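Local coordinates for protein putative transcription regulator (Lactobacillus plantarum WCFS1, PDB 3COL) that probably binds DNA as a dimeric TetR-family transcription regulator, pairing an N-terminal helix-turn-helix domain with an all-helical C-terminal domain, at residues Asn67-Thr72 and Tyr97-Ala102; Thr167-Ile170 and Arg174-Gln177. All blocks are in the same frame, centred on the assembly; numbering follows the deposited sequence.

Overall arrangement
Interaction 1 is complete by residue 102, well before interaction 2 begins at residue 167, and their centres lie about 18 Å apart. Interaction 1 sets the loop between helices 54-67 and 72-78 against the last turns of helix 85-102. Interaction 2 folds the loop after helix 152-171 back on that helix's C-terminal end. Helices 85-102 and 152-171 touch directly between them: Ser100 OG lies 2.7 Å from Thr167 OG1, a probable hydrogen bond, and Leu101 CD2 packs 3.7 Å from Ile170 CD1. A continuous path of contacts thus runs from the loop between helices 54-67 and 72-78, through helix 85-102, to residues that meet the second subunit.

Interaction 1. Residues Asn67-Thr72 and Tyr97-Ala102; sequences NRILST and YDYSLA
The Tyr99 ring carries the CA of Ile69 over one face, 3.8 Å above its plane, while its hydroxyl lies at the edge of the Arg68 guanidinium. In the TetR-type architecture this joins the loop that follows helix 54-67 to helix 85-102 of the C-terminal domain. The nearest backbone approach is Ile69 CA to Tyr99 CA, 5.9 Å. Tyr99 has CG anti to its own N (chi1 173°), which carries the ring out from the helix to the loop. There Ile69 CA forms a CH-pi contact only 13° off the ring normal, and Ile69 CG1 packs against Tyr99 CE2 at 3.6 Å. Arg68 wraps round the far end of the ring: its CB sits 3.4 Å from Tyr99 CE1, and a bend at chi3 brings the guanidinium back to the hydroxyl, its plane nearly coplanar with the ring. Both polar ends have further partners. Arg68 NH1 also makes a salt bridge to Glu65, and Tyr99 OH is hydrogen-bonded to Ser106 at the start of helix 106-117, so the hydroxyl links the loop to two helices. Ile69 also reaches Val96 and Ile110, extending the apolar packing beyond the ring, and its carbonyl oxygen accepts a hydrogen bond from Gln95. The direct polar link across the contact is weak: Arg68 NH1 donates to Tyr99 OH over 2.9 Å, but the N-H...O angle is just 130°.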
ATOM      1  N   ASN A  67     -14.038   7.056   8.274  1.00 19.17           N
ATOM      2  CA  ASN A  67     -15.485   7.278   8.309  1.00 21.56           C
ATOM      3  C   ASN A  67     -16.073   7.911   7.047  1.00 22.32           C
ATOM      4  O   ASN A  67     -17.262   7.813   6.789  1.00 21.68           O
ATOM      5  CB  ASN A  67     -15.862   8.051   9.568  1.00 22.12           C
ATOM      6  CG  ASN A  67     -16.021   7.132  10.763  1.00 24.73           C
ATOM      7  OD1 ASN A  67     -15.071   6.877  11.512  1.00 28.32           O
ATOM      8  ND2 ASN A  67     -17.219   6.581  10.913  1.00 27.97           N
ATOM      9  N   ARG A  68     -15.228   8.518   6.228  1.00 24.13           N
ATOM     10  CA  ARG A  68     -15.726   9.083   4.982  1.00 26.32           C
ATOM     11  C   ARG A  68     -15.948   8.026   3.880  1.00 25.65           C
ATOM     12  O   ARG A  68     -16.601   8.293   2.871  1.00 26.42           O
ATOM     13  CB  ARG A  68     -14.818  10.237   4.487  1.00 26.61           C
ATOM     14  CG  ARG A  68     -15.491  11.609   4.546  1.00 28.89           C
ATOM     15  CD  ARG A  68     -14.801  12.642   3.627  1.00 28.90           C
ATOM     16  NE  ARG A  68     -13.889  13.573   4.329  1.00 30.46           N
ATOM     17  CZ  ARG A  68     -12.571  13.418   4.414  1.00 29.72           C
ATOM     18  NH1 ARG A  68     -11.988  12.350   3.873  1.00 28.89           N
ATOM     19  NH2 ARG A  68     -11.838  14.331   5.040  1.00 28.83           N
ATOM     20  N   ILE A  69     -15.418   6.827   4.062  1.00 25.16           N
ATOM     21  CA  ILE A  69     -15.510   5.837   2.990  1.00 25.35           C
ATOM     22  C   ILE A  69     -16.962   5.362   2.709  1.00 25.71           C
ATOM     23  O   ILE A  69     -17.444   5.463   1.562  1.00 26.32           O
ATOM     24  CB  ILE A  69     -14.557   4.669   3.213  1.00 25.26           C
ATOM     25  CG1 ILE A  69     -13.131   5.197   3.444  1.00 24.29           C
ATOM     26  CG2 ILE A  69     -14.627   3.671   2.008  1.00 26.40           C
ATOM     27  CD1 ILE A  69     -12.127   4.135   3.788  1.00 20.88           C
ATOM     28  N   LEU A  70     -17.659   4.910   3.751  1.00 25.01           N
ATOM     29  CA  LEU A  70     -19.028   4.402   3.634  1.00 25.06           C
ATOM     30  C   LEU A  70     -20.012   5.172   4.502  1.00 25.53           C
ATOM     31  O   LEU A  70     -19.736   5.431   5.669  1.00 24.97           O
ATOM     32  CB  LEU A  70     -19.074   2.934   4.071  1.00 24.62           C
ATOM     33  CG  LEU A  70     -18.105   1.972   3.395  1.00 23.42           C
ATOM     34  CD1 LEU A  70     -17.976   0.715   4.206  1.00 23.09           C
ATOM     35  CD2 LEU A  70     -18.526   1.672   1.972  1.00 23.17           C
ATOM     36  N   SER A  71     -21.185   5.476   3.934  1.00 26.54           N
ATOM     37  CA  SER A  71     -22.278   6.097   4.668  1.00 26.40           C
ATOM     38  C   SER A  71     -23.057   5.038   5.429  1.00 26.46           C
ATOM     39  O   SER A  71     -22.816   3.829   5.250  1.00 26.37           O
ATOM     40  CB  SER A  71     -23.210   6.826   3.713  1.00 26.81           C
ATOM     41  OG  SER A  71     -24.006   5.906   2.973  1.00 28.37           O
ATOM     42  N   THR A  72     -23.973   5.502   6.278  1.00 26.08           N
ATOM     43  CA  THR A  72     -24.924   4.656   7.015  1.00 26.77           C
ATOM     44  C   THR A  72     -25.813   3.879   6.044  1.00 26.45           C
ATOM     45  O   THR A  72     -26.027   2.680   6.223  1.00 26.43           O
ATOM     46  CB  THR A  72     -25.818   5.509   7.947  1.00 26.82           C
ATOM     47  OG1 THR A  72     -25.026   6.535   8.567  1.00 27.84           O
ATOM     48  CG2 THR A  72     -26.464   4.646   9.038  1.00 28.06           C
ATOM     49  N   TYR A  97     -13.942   2.794  -4.548  1.00 10.50           N
ATOM     50  CA  TYR A  97     -13.447   3.368  -5.800  1.00 11.50           C
ATOM     51  C   TYR A  97     -13.877   4.814  -5.998  1.00 12.07           C
ATOM     52  O   TYR A  97     -13.021   5.691  -6.187  1.00 10.64           O
ATOM     53  CB  TYR A  97     -13.898   2.484  -6.974  1.00 12.20           C
ATOM     54  CG  TYR A  97     -13.504   2.936  -8.351  1.00 12.22           C
ATOM     55  CD1 TYR A  97     -12.310   2.506  -8.936  1.00 11.71           C
ATOM     56  CD2 TYR A  97     -14.358   3.777  -9.098  1.00 12.86           C
ATOM     57  CE1 TYR A  97     -11.952   2.935 -10.252  1.00 14.39           C
ATOM     58  CE2 TYR A  97     -14.026   4.198 -10.406  1.00 13.68           C
ATOM     59  CZ  TYR A  97     -12.819   3.772 -10.972  1.00 15.39           C
ATOM     60  OH  TYR A  97     -12.479   4.207 -12.251  1.00 17.10           O
ATOM     61  N   ASP A  98     -15.187   5.073  -5.930  1.00 12.97           N
ATOM     62  CA  ASP A  98     -15.695   6.456  -6.075  1.00 14.38           C
ATOM     63  C   ASP A  98     -15.125   7.343  -4.981  1.00 15.26           C
ATOM     64  O   ASP A  98     -14.676   8.473  -5.265  1.00 15.75           O
ATOM     65  CB  ASP A  98     -17.221   6.512  -5.978  1.00 14.02           C
ATOM     66  CG  ASP A  98     -17.928   5.851  -7.166  1.00 16.69           C
ATOM     67  OD1 ASP A  98     -17.321   5.689  -8.249  1.00 14.78           O
ATOM     68  OD2 ASP A  98     -19.128   5.534  -7.005  1.00 18.29           O
ATOM     69  N   TYR A  99     -15.189   6.845  -3.741  1.00 16.02           N
ATOM     70  CA  TYR A  99     -14.656   7.567  -2.577  1.00 17.27           C
ATOM     71  C   TYR A  99     -13.207   7.992  -2.772  1.00 16.45           C
ATOM     72  O   TYR A  99     -12.857   9.144  -2.555  1.00 15.97           O
ATOM     73  CB  TYR A  99     -14.768   6.777  -1.262  1.00 18.39           C
ATOM     74  CG  TYR A  99     -14.041   7.531  -0.175  1.00 22.68           C
ATOM     75  CD1 TYR A  99     -14.589   8.709   0.361  1.00 25.21           C
ATOM     76  CD2 TYR A  99     -12.774   7.141   0.252  1.00 23.15           C
ATOM     77  CE1 TYR A  99     -13.917   9.425   1.312  1.00 25.26           C
ATOM     78  CE2 TYR A  99     -12.090   7.868   1.205  1.00 21.23           C
ATOM     79  CZ  TYR A  99     -12.668   9.002   1.728  1.00 24.98           C
ATOM     80  OH  TYR A  99     -12.000   9.746   2.680  1.00 24.09           O
ATOM     81  N   SER A 100     -12.366   7.039  -3.170  1.00 16.28           N
ATOM     82  CA  SER A 100     -10.962   7.312  -3.349  1.00 15.38           C
ATOM     83  C   SER A 100     -10.675   8.352  -4.442  1.00 14.94           C
ATOM     84  O   SER A 100      -9.848   9.232  -4.249  1.00 15.54           O
ATOM     85  CB  SER A 100     -10.186   6.004  -3.592  1.00 15.05           C
ATOM     86  OG  SER A 100      -8.774   6.255  -3.669  1.00 14.15           O
ATOM     87  N   LEU A 101     -11.310   8.246  -5.605  1.00 14.61           N
ATOM     88  CA  LEU A 101     -11.046   9.205  -6.675  1.00 14.25           C
ATOM     89  C   LEU A 101     -11.485  10.609  -6.322  1.00 13.86           C
ATOM     90  O   LEU A 101     -10.915  11.587  -6.827  1.00 13.76           O
ATOM     91  CB  LEU A 101     -11.733   8.778  -7.979  1.00 14.76           C
ATOM     92  CG  LEU A 101     -11.272   7.464  -8.593  1.00 14.34           C
ATOM     93  CD1 LEU A 101     -12.115   7.085  -9.796  1.00 14.35           C
ATOM     94  CD2 LEU A 101      -9.841   7.637  -9.037  1.00 16.36           C
ATOM     95  N   ALA A 102     -12.502  10.697  -5.469  1.00 14.23           N
ATOM     96  CA  ALA A 102     -13.096  11.987  -5.058  1.00 15.08           C
ATOM     97  C   ALA A 102     -12.306  12.611  -3.912  1.00 15.01           C
ATOM     98  O   ALA A 102     -12.394  13.816  -3.703  1.00 15.38           O
ATOM     99  CB  ALA A 102     -14.552  11.795  -4.657  1.00 14.49           C
TER

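Interaction 2. Residues Thr167-Ile170 and Arg174-Gln177; sequences TTNI and RYAQ
Arg174 N donates to Asn169 O over 2.9 Å, a backbone bond that turns the chain back onto the end of helix 152-171. The Asn169 side chain is held at both ends of its amide. Its OD1 accepts from Arg174 NH1, a bond short at 2.8 Å but bent (132°), the donor tilted from the carbonyl plane and OD1 lying out of the guanidinium plane; the arginine reaches it by running extended from CG to NE. On the other branch, ND2 donates to Tyr175 OH at 3.1 Å and 162°, the hydroxyl lying in the amide plane. With chi1 at 47°, Tyr175 has CG between its own N and carbonyl carbon, and the ring lies against the helix, where Ile170 CG1 packs 3.7 Å from Tyr175 CE2. Farther along, Ile170 CD1 meets Gln177 CA at 3.8 Å. Tyr175 OH is also hydrogen-bonded to His166 ND1, and Asn169 ND2 to Ser153 of the second subunit, whose Pro151 packs on Tyr175. Because a guanidinium can only donate, its place beside OD1 supports this amide orientation, leaving ND2 for the two hydroxyls, so this buried asparagine ties the helix end, the returning loop and the dimer partner together.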
ATOM      1  N   THR A 167      -5.609   5.596  -7.983  1.00  4.15           N
ATOM      2  CA  THR A 167      -5.837   6.983  -7.551  1.00  4.43           C
ATOM      3  C   THR A 167      -4.579   7.852  -7.630  1.00  4.91           C
ATOM      4  O   THR A 167      -4.622   8.940  -8.167  1.00  4.58           O
ATOM      5  CB  THR A 167      -6.373   7.019  -6.122  1.00  4.70           C
ATOM      6  OG1 THR A 167      -7.590   6.241  -6.086  1.00  4.73           O
ATOM      7  CG2 THR A 167      -6.649   8.487  -5.680  1.00  3.27           C
ATOM      8  N   THR A 168      -3.459   7.350  -7.111  1.00  4.45           N
ATOM      9  CA  THR A 168      -2.218   8.104  -7.147  1.00  4.54           C
ATOM     10  C   THR A 168      -1.678   8.180  -8.582  1.00  4.92           C
ATOM     11  O   THR A 168      -1.082   9.182  -8.955  1.00  5.80           O
ATOM     12  CB  THR A 168      -1.157   7.525  -6.150  1.00  4.63           C
ATOM     13  OG1 THR A 168      -0.849   6.197  -6.525  1.00  6.79           O
ATOM     14  CG2 THR A 168      -1.686   7.465  -4.729  1.00  4.57           C
ATOM     15  N   ASN A 169      -1.912   7.150  -9.399  1.00  4.39           N
ATOM     16  CA  ASN A 169      -1.545   7.238 -10.827  1.00  4.22           C
ATOM     17  C   ASN A 169      -2.228   8.440 -11.480  1.00  4.08           C
ATOM     18  O   ASN A 169      -1.614   9.179 -12.280  1.00  3.98           O
ATOM     19  CB  ASN A 169      -1.950   5.972 -11.609  1.00  2.96           C
ATOM     20  CG  ASN A 169      -0.991   4.795 -11.435  1.00  3.17           C
ATOM     21  OD1 ASN A 169       0.138   4.942 -10.990  1.00  3.54           O
ATOM     22  ND2 ASN A 169      -1.473   3.586 -11.799  1.00  2.30           N
ATOM     23  N   ILE A 170      -3.501   8.647 -11.138  1.00  4.19           N
ATOM     24  CA  ILE A 170      -4.247   9.788 -11.687  1.00  3.79           C
ATOM     25  C   ILE A 170      -3.697  11.126 -11.151  1.00  3.71           C
ATOM     26  O   ILE A 170      -3.563  12.083 -11.911  1.00  3.24           O
ATOM     27  CB  ILE A 170      -5.795   9.611 -11.506  1.00  3.65           C
ATOM     28  CG1 ILE A 170      -6.309   8.476 -12.426  1.00  4.31           C
ATOM     29  CG2 ILE A 170      -6.593  10.943 -11.788  1.00  4.38           C
ATOM     30  CD1 ILE A 170      -7.616   7.851 -11.956  1.00  3.43           C
ATOM     31  N   ARG A 174      -0.361  10.199 -14.713  1.00  4.07           N
ATOM     32  CA  ARG A 174       0.024   9.057 -15.555  1.00  5.14           C
ATOM     33  C   ARG A 174      -1.002   8.759 -16.642  1.00  4.94           C
ATOM     34  O   ARG A 174      -0.644   8.274 -17.713  1.00  4.78           O
ATOM     35  CB  ARG A 174       0.290   7.801 -14.723  1.00  6.16           C
ATOM     36  CG  ARG A 174       1.458   7.968 -13.781  1.00  8.45           C
ATOM     37  CD  ARG A 174       1.783   6.659 -13.133  1.00 14.64           C
ATOM     38  NE  ARG A 174       3.096   6.709 -12.494  1.00 18.31           N
ATOM     39  CZ  ARG A 174       3.593   5.773 -11.683  1.00 19.27           C
ATOM     40  NH1 ARG A 174       2.881   4.680 -11.362  1.00 15.78           N
ATOM     41  NH2 ARG A 174       4.808   5.957 -11.176  1.00 20.61           N
ATOM     42  N   TYR A 175      -2.275   9.039 -16.359  1.00  4.47           N
ATOM     43  CA  TYR A 175      -3.346   8.904 -17.343  1.00  4.26           C
ATOM     44  C   TYR A 175      -4.523   9.683 -16.772  1.00  5.42           C
ATOM     45  O   TYR A 175      -4.478  10.086 -15.579  1.00  5.22           O
ATOM     46  CB  TYR A 175      -3.676   7.421 -17.648  1.00  3.50           C
ATOM     47  CG  TYR A 175      -3.841   6.516 -16.433  1.00  4.05           C
ATOM     48  CD1 TYR A 175      -2.794   5.688 -16.015  1.00  3.23           C
ATOM     49  CD2 TYR A 175      -5.051   6.474 -15.702  1.00  3.62           C
ATOM     50  CE1 TYR A 175      -2.923   4.849 -14.896  1.00  4.88           C
ATOM     51  CE2 TYR A 175      -5.192   5.616 -14.563  1.00  2.00           C
ATOM     52  CZ  TYR A 175      -4.121   4.824 -14.181  1.00  3.56           C
ATOM     53  OH  TYR A 175      -4.220   3.960 -13.105  1.00  4.45           O
ATOM     54  N   ALA A 176      -5.546   9.920 -17.595  1.00  5.76           N
ATOM     55  CA  ALA A 176      -6.727  10.689 -17.164  1.00  7.40           C
ATOM     56  C   ALA A 176      -7.626   9.900 -16.213  1.00  8.48           C
ATOM     57  O   ALA A 176      -7.594   8.662 -16.192  1.00  8.13           O
ATOM     58  CB  ALA A 176      -7.528  11.168 -18.400  1.00  7.25           C
ATOM     59  N   GLN A 177      -8.472  10.604 -15.457  1.00  9.83           N
ATOM     60  CA  GLN A 177      -9.456   9.928 -14.585  1.00 11.47           C
ATOM     61  C   GLN A 177     -10.413   8.971 -15.327  1.00 10.99           C
ATOM     62  O   GLN A 177     -10.853   7.967 -14.758  1.00 12.50           O
ATOM     63  CB  GLN A 177     -10.238  10.951 -13.734  1.00 12.54           C
ATOM     64  CG  GLN A 177     -10.693  10.378 -12.357  1.00 15.52           C
ATOM     65  CD  GLN A 177     -11.636  11.286 -11.586  1.00 15.56           C
ATOM     66  OE1 GLN A 177     -11.419  12.500 -11.505  1.00 21.93           O
ATOM     67  NE2 GLN A 177     -12.695  10.701 -11.010  1.00 16.97           N
TER